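Local coordinates for inositol-1-monophosphatase (Nostoc sp., PDB 5ZHH), which probably hydrolyses inositol monophosphates to free inositol and phosphate, at residues S149-S154 / H180-V185; Y172-H177 / M261-L266. One frame throughout, in Å; residues are numbered along the deposited sequence.

Contact 1: residues S149-S154 / H180-V185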
loop_
_atom_site.group_PDB
_atom_site.type_symbol
_atom_site.label_atom_id
_atom_site.label_comp_id
_atom_site.label_asym_id
_atom_site.label_seq_id
_atom_site.Cartn_x
_atom_site.Cartn_y
_atom_site.Cartn_z
ATOM N N SER A 149 22.584 -23.751 2.623
ATOM C CA SER A 149 22.962 -25.137 2.829
ATOM C C SER A 149 23.712 -25.392 4.129
ATOM O O SER A 149 23.814 -26.554 4.534
ATOM C CB SER A 149 23.807 -25.644 1.645
ATOM O OG SER A 149 24.958 -24.842 1.435
ATOM N N GLU A 150 24.267 -24.364 4.769
ATOM C CA GLU A 150 25.015 -24.513 6.011
ATOM C C GLU A 150 24.183 -23.994 7.177
ATOM O O GLU A 150 23.634 -22.887 7.109
ATOM C CB GLU A 150 26.340 -23.757 5.945
ATOM C CG GLU A 150 27.255 -24.216 4.834
ATOM C CD GLU A 150 28.481 -23.339 4.714
ATOM O OE1 GLU A 150 29.109 -23.052 5.756
ATOM O OE2 GLU A 150 28.794 -22.903 3.586
ATOM N N LEU A 151 24.129 -24.774 8.256
ATOM C CA LEU A 151 23.383 -24.351 9.435
ATOM C C LEU A 151 23.958 -23.065 10.020
ATOM O O LEU A 151 23.206 -22.176 10.436
ATOM C CB LEU A 151 23.379 -25.476 10.472
ATOM C CG LEU A 151 22.233 -25.567 11.477
ATOM C CD1 LEU A 151 20.881 -25.437 10.797
ATOM C CD2 LEU A 151 22.326 -26.897 12.227
ATOM N N SER A 152 25.290 -22.933 10.031
ATOM C CA SER A 152 25.926 -21.721 10.550
ATOM C C SER A 152 25.553 -20.466 9.768
ATOM O O SER A 152 25.732 -19.354 10.278
ATOM C CB SER A 152 27.447 -21.881 10.557
ATOM O OG SER A 152 27.959 -21.930 9.235
ATOM N N LYS A 153 25.046 -20.603 8.546
ATOM C CA LYS A 153 24.662 -19.446 7.748
ATOM C C LYS A 153 23.152 -19.280 7.672
ATOM O O LYS A 153 22.661 -18.477 6.870
ATOM C CB LYS A 153 25.264 -19.534 6.344
ATOM C CG LYS A 153 26.787 -19.551 6.344
ATOM C CD LYS A 153 27.343 -19.896 4.973
ATOM C CE LYS A 153 28.861 -19.931 5.005
ATOM N NZ LYS A 153 29.420 -18.665 5.546
ATOM N N SER A 154 22.409 -20.026 8.477
ATOM C CA SER A 154 20.963 -20.087 8.373
ATOM C C SER A 154 20.303 -19.128 9.352
ATOM O O SER A 154 20.876 -18.741 10.370
ATOM C CB SER A 154 20.466 -21.511 8.642
ATOM O OG SER A 154 20.921 -22.417 7.651
ATOM N N HIS A 180 22.776 -20.942 19.101
ATOM C CA HIS A 180 24.218 -21.034 19.116
ATOM C C HIS A 180 24.789 -21.497 17.791
ATOM O O HIS A 180 25.803 -21.068 17.411
ATOM C CB HIS A 180 24.657 -22.011 20.158
ATOM C CG HIS A 180 25.328 -21.376 21.318
ATOM N ND1 HIS A 180 26.418 -21.923 21.939
ATOM C CD2 HIS A 180 25.033 -20.254 21.996
ATOM C CE1 HIS A 180 26.784 -21.155 22.936
ATOM N NE2 HIS A 180 25.968 -20.123 22.977
ATOM N N LEU A 181 24.098 -22.385 17.108
ATOM C CA LEU A 181 24.547 -22.939 15.858
ATOM C C LEU A 181 24.174 -22.192 14.573
ATOM O O LEU A 181 24.605 -22.564 13.538
ATOM C CB LEU A 181 24.022 -24.326 15.706
ATOM C CG LEU A 181 24.440 -25.306 16.749
ATOM C CD1 LEU A 181 23.703 -26.562 16.483
ATOM C CD2 LEU A 181 25.910 -25.509 16.549
ATOM N N THR A 182 23.351 -21.179 14.637
ATOM C CA THR A 182 22.975 -20.491 13.436
ATOM C C THR A 182 23.200 -19.016 13.558
ATOM O O THR A 182 23.735 -18.579 14.497
ATOM C CB THR A 182 21.496 -20.683 13.130
ATOM O OG1 THR A 182 20.716 -19.993 14.091
ATOM C CG2 THR A 182 21.115 -22.127 13.095
ATOM N N GLN A 183 22.745 -18.263 12.575
ATOM C CA GLN A 183 22.824 -16.819 12.615
ATOM C C GLN A 183 21.737 -16.212 13.515
ATOM O O GLN A 183 21.764 -15.084 13.781
ATOM C CB GLN A 183 22.741 -16.201 11.239
ATOM C CG GLN A 183 23.893 -16.550 10.359
ATOM C CD GLN A 183 23.789 -15.908 9.014
ATOM O OE1 GLN A 183 22.758 -15.476 8.617
ATOM N NE2 GLN A 183 24.872 -15.847 8.322
ATOM N N GLY A 184 20.777 -16.996 13.931
ATOM C CA GLY A 184 19.742 -16.506 14.818
ATOM C C GLY A 184 18.466 -17.298 14.654
ATOM O O GLY A 184 18.199 -17.909 13.623
ATOM N N VAL A 185 17.657 -17.287 15.708
ATOM C CA VAL A 185 16.349 -17.926 15.712
ATOM C C VAL A 185 15.316 -16.858 16.046
ATOM O O VAL A 185 15.333 -16.288 17.147
ATOM C CB VAL A 185 16.273 -19.093 16.708
ATOM C CG1 VAL A 185 14.897 -19.755 16.621
ATOM C CG2 VAL A 185 17.389 -20.107 16.428
#

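Contact 2: residues Y172-H177 / M261-L266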
loop_
_atom_site.group_PDB
_atom_site.type_symbol
_atom_site.label_atom_id
_atom_site.label_comp_id
_atom_site.label_asym_id
_atom_site.label_seq_id
_atom_site.Cartn_x
_atom_site.Cartn_y
_atom_site.Cartn_z
ATOM N N TYR A 172 12.790 -24.868 25.050
ATOM C CA TYR A 172 13.829 -23.889 25.376
ATOM C C TYR A 172 15.214 -24.416 25.035
ATOM O O TYR A 172 16.056 -23.673 24.509
ATOM C CB TYR A 172 13.787 -23.516 26.855
ATOM C CG TYR A 172 12.541 -22.812 27.305
ATOM C CD1 TYR A 172 11.640 -22.285 26.385
ATOM C CD2 TYR A 172 12.269 -22.656 28.655
ATOM C CE1 TYR A 172 10.497 -21.643 26.798
ATOM C CE2 TYR A 172 11.132 -22.007 29.078
ATOM C CZ TYR A 172 10.248 -21.501 28.142
ATOM O OH TYR A 172 9.109 -20.853 28.545
ATOM N N ALA A 173 15.483 -25.683 25.365
ATOM C CA ALA A 173 16.787 -26.266 25.063
ATOM C C ALA A 173 17.072 -26.224 23.569
ATOM O O ALA A 173 18.190 -25.893 23.153
ATOM C CB ALA A 173 16.860 -27.703 25.585
ATOM N N GLU A 174 16.069 -26.558 22.746
ATOM C CA GLU A 174 16.221 -26.457 21.297
ATOM C C GLU A 174 16.517 -25.024 20.865
ATOM O O GLU A 174 17.398 -24.787 20.026
ATOM C CB GLU A 174 14.957 -26.969 20.594
ATOM C CG GLU A 174 14.772 -28.488 20.580
ATOM C CD GLU A 174 14.228 -29.076 21.888
ATOM O OE1 GLU A 174 14.001 -28.321 22.859
ATOM O OE2 GLU A 174 14.030 -30.313 21.935
ATOM N N PHE A 175 15.783 -24.054 21.423
ATOM C CA PHE A 175 15.991 -22.656 21.051
ATOM C C PHE A 175 17.415 -22.212 21.364
ATOM O O PHE A 175 18.072 -21.566 20.539
ATOM C CB PHE A 175 14.982 -21.764 21.776
ATOM C CG PHE A 175 15.183 -20.299 21.526
ATOM C CD1 PHE A 175 14.616 -19.689 20.412
ATOM C CD2 PHE A 175 15.934 -19.525 22.405
ATOM C CE1 PHE A 175 14.793 -18.339 20.176
ATOM C CE2 PHE A 175 16.116 -18.169 22.172
ATOM C CZ PHE A 175 15.548 -17.580 21.049
ATOM N N CYS A 176 17.918 -22.561 22.553
ATOM C CA CYS A 176 19.280 -22.178 22.904
ATOM C C CYS A 176 20.294 -22.880 22.010
ATOM O O CYS A 176 21.237 -22.246 21.522
ATOM C CB CYS A 176 19.553 -22.495 24.376
ATOM S SG CYS A 176 18.484 -21.611 25.526
ATOM N N HIS A 177 20.104 -24.180 21.772
ATOM C CA HIS A 177 21.024 -24.945 20.933
ATOM C C HIS A 177 21.096 -24.365 19.520
ATOM O O HIS A 177 22.187 -24.127 18.985
ATOM C CB HIS A 177 20.573 -26.413 20.914
ATOM C CG HIS A 177 21.518 -27.349 20.222
ATOM N ND1 HIS A 177 22.884 -27.314 20.408
ATOM C CD2 HIS A 177 21.282 -28.383 19.378
ATOM C CE1 HIS A 177 23.450 -28.268 19.690
ATOM N NE2 HIS A 177 22.499 -28.932 19.056
ATOM N N MET A 261 18.150 -33.812 17.038
ATOM C CA MET A 261 18.404 -35.115 17.645
ATOM C C MET A 261 19.521 -35.082 18.673
ATOM O O MET A 261 19.762 -36.099 19.335
ATOM C CB MET A 261 18.763 -36.153 16.578
ATOM C CG MET A 261 17.651 -36.466 15.580
ATOM S SD MET A 261 16.164 -37.099 16.375
ATOM C CE MET A 261 15.189 -35.606 16.604
ATOM N N GLN A 262 20.228 -33.966 18.794
ATOM C CA GLN A 262 21.406 -33.871 19.647
ATOM C C GLN A 262 21.317 -32.643 20.534
ATOM O O GLN A 262 22.308 -31.944 20.763
ATOM C CB GLN A 262 22.679 -33.849 18.804
ATOM C CG GLN A 262 22.819 -35.046 17.865
ATOM C CD GLN A 262 24.037 -34.952 16.973
ATOM O OE1 GLN A 262 24.542 -33.862 16.713
ATOM N NE2 GLN A 262 24.506 -36.095 16.482
ATOM N N VAL A 263 20.125 -32.361 21.048
ATOM C CA VAL A 263 19.905 -31.159 21.846
ATOM C C VAL A 263 20.417 -31.398 23.261
ATOM O O VAL A 263 19.931 -32.306 23.950
ATOM C CB VAL A 263 18.421 -30.763 21.856
ATOM C CG1 VAL A 263 18.199 -29.563 22.765
ATOM C CG2 VAL A 263 17.956 -30.455 20.438
ATOM N N PRO A 264 21.364 -30.602 23.745
ATOM C CA PRO A 264 21.775 -30.712 25.144
ATOM C C PRO A 264 20.678 -30.182 26.045
ATOM O O PRO A 264 20.029 -29.181 25.710
ATOM C CB PRO A 264 23.028 -29.821 25.219
ATOM C CG PRO A 264 23.444 -29.599 23.803
ATOM C CD PRO A 264 22.156 -29.593 23.025
ATOM N N PRO A 265 20.445 -30.803 27.198
ATOM C CA PRO A 265 19.425 -30.277 28.107
ATOM C C PRO A 265 19.885 -28.946 28.680
ATOM O O PRO A 265 21.069 -28.606 28.655
ATOM C CB PRO A 265 19.311 -31.356 29.190
ATOM C CG PRO A 265 20.614 -32.058 29.165
ATOM C CD PRO A 265 21.176 -31.945 27.778
ATOM N N LEU A 266 18.918 -28.171 29.179
ATOM C CA LEU A 266 19.260 -26.874 29.756
ATOM C C LEU A 266 20.222 -27.033 30.928
ATOM O O LEU A 266 21.119 -26.204 31.122
ATOM C CB LEU A 266 17.994 -26.129 30.185
ATOM C CG LEU A 266 17.154 -25.526 29.054
ATOM C CD1 LEU A 266 15.931 -24.797 29.601
ATOM C CD2 LEU A 266 17.999 -24.595 28.195
HETATM O O HOH W 1 20.363 -26.723 24.692
HETATM O O HOH W 2 24.250 -30.995 17.297
#

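Contact 1: residues S149-S154 / H180-V185
Thr-182 meets Leu-151 through its methyl because a chi1 of 69° sets CG2 anti to the carbonyl carbon, while Gln-183, with CG likewise anti to its carbonyl carbon and the chain extended beyond (chi2 -179°), lays its amide alongside the Lys-153 backbone. CG2 of Thr-182 lies 3.4 Å from the backbone O of Leu-151 and 4.0 Å from CG of the same leucine, the two side chains meeting at a slant. Two CA-H...O contacts run in opposite senses between the backbones, Thr-182 CA to Leu-151 O and Ser-152 CA to Leu-181 O, each 3.4 Å long. One conventional hydrogen bond joins the segments: Gln-183 N donates to Ser-154 O at 2.9 Å, nearly along the C=O axis. Both turns are braced from within. OG of Ser-154 binds Glu-150 O at 2.8 Å, above the carbonyl plane and on the face opposite Lys-153 N; OG1 of Thr-182 accepts from Gly-184 N at 3.0 Å, an ST turn just past the helix end. OE1 of Gln-183 is hydrogen-bonded to His-97 of the second subunit. The contact thus joins the loop leading into strand 156-158 to the exit of helix 172-181 toward strand 185-186, which runs parallel to 156-158, with Ala-259 of helix 253-261 touching both Leu-151 and Leu-181.

Contact 2: residues Y172-H177 / M261-L266
Ala-173 and Leu-266 bring the backbones to a CA-CA separation of 5.3 Å, where an irregular, proline-containing segment passes the first turns of helix 172-181. CB of Ala-173 sits among Val-263 CG1, 3.6 Å away, the Pro-264 carbonyl and the Leu-266 side chain. The two branches of Val-263 divide the work: CG1 lies against Ala-173, whereas CG2 meets CG of Glu-174 at 3.7 Å, the side chains crossing at about a right angle. Leu-266 also forks, with CD1 against CB of Tyr-172 at 3.7 Å and CD2 near SG of Cys-176. At the other end, His-177 swings CG anti to its backbone N (chi1 -173°), presenting one ring face to Pro-264. CD of Pro-264 stands over the His-177 ring in a CH-pi contact, 3.6 Å from its centroid and 14° off the normal. Polar links between the segments run through water: one molecule donates to Ala-173 O at 2.8 Å and to Pro-264 O at 2.7 Å, and a second, in the plane of the imidazole at its edge, connects His-177 NE2 with Gln-262 OE1. Phe-175 stacks on Phe-175 of the second subunit, and Leu-266 packs on Trp-269 of that subunit. The tail following helix 253-261 is thereby laid along helix 172-181.

Helix 172-181 serves both contacts, its first turns in contact 2 and its last residues in contact 1; the centres of the two contacts lie about 14 Å apart. Both are partly buried and peripheral, their centres about 21 and 23 Å from the centre of the chain, and both reach the second subunit. Their chemistry differs with their place: contact 1, beside the edge of the five-stranded sheet, relies largely on backbone groups of two turns, whereas contact 2 packs apolar side chains and a proline on a helix flank and uses water for its polar links. They touch directly where Val-185 O approaches CE1 of Phe-175 at 3.7 Å.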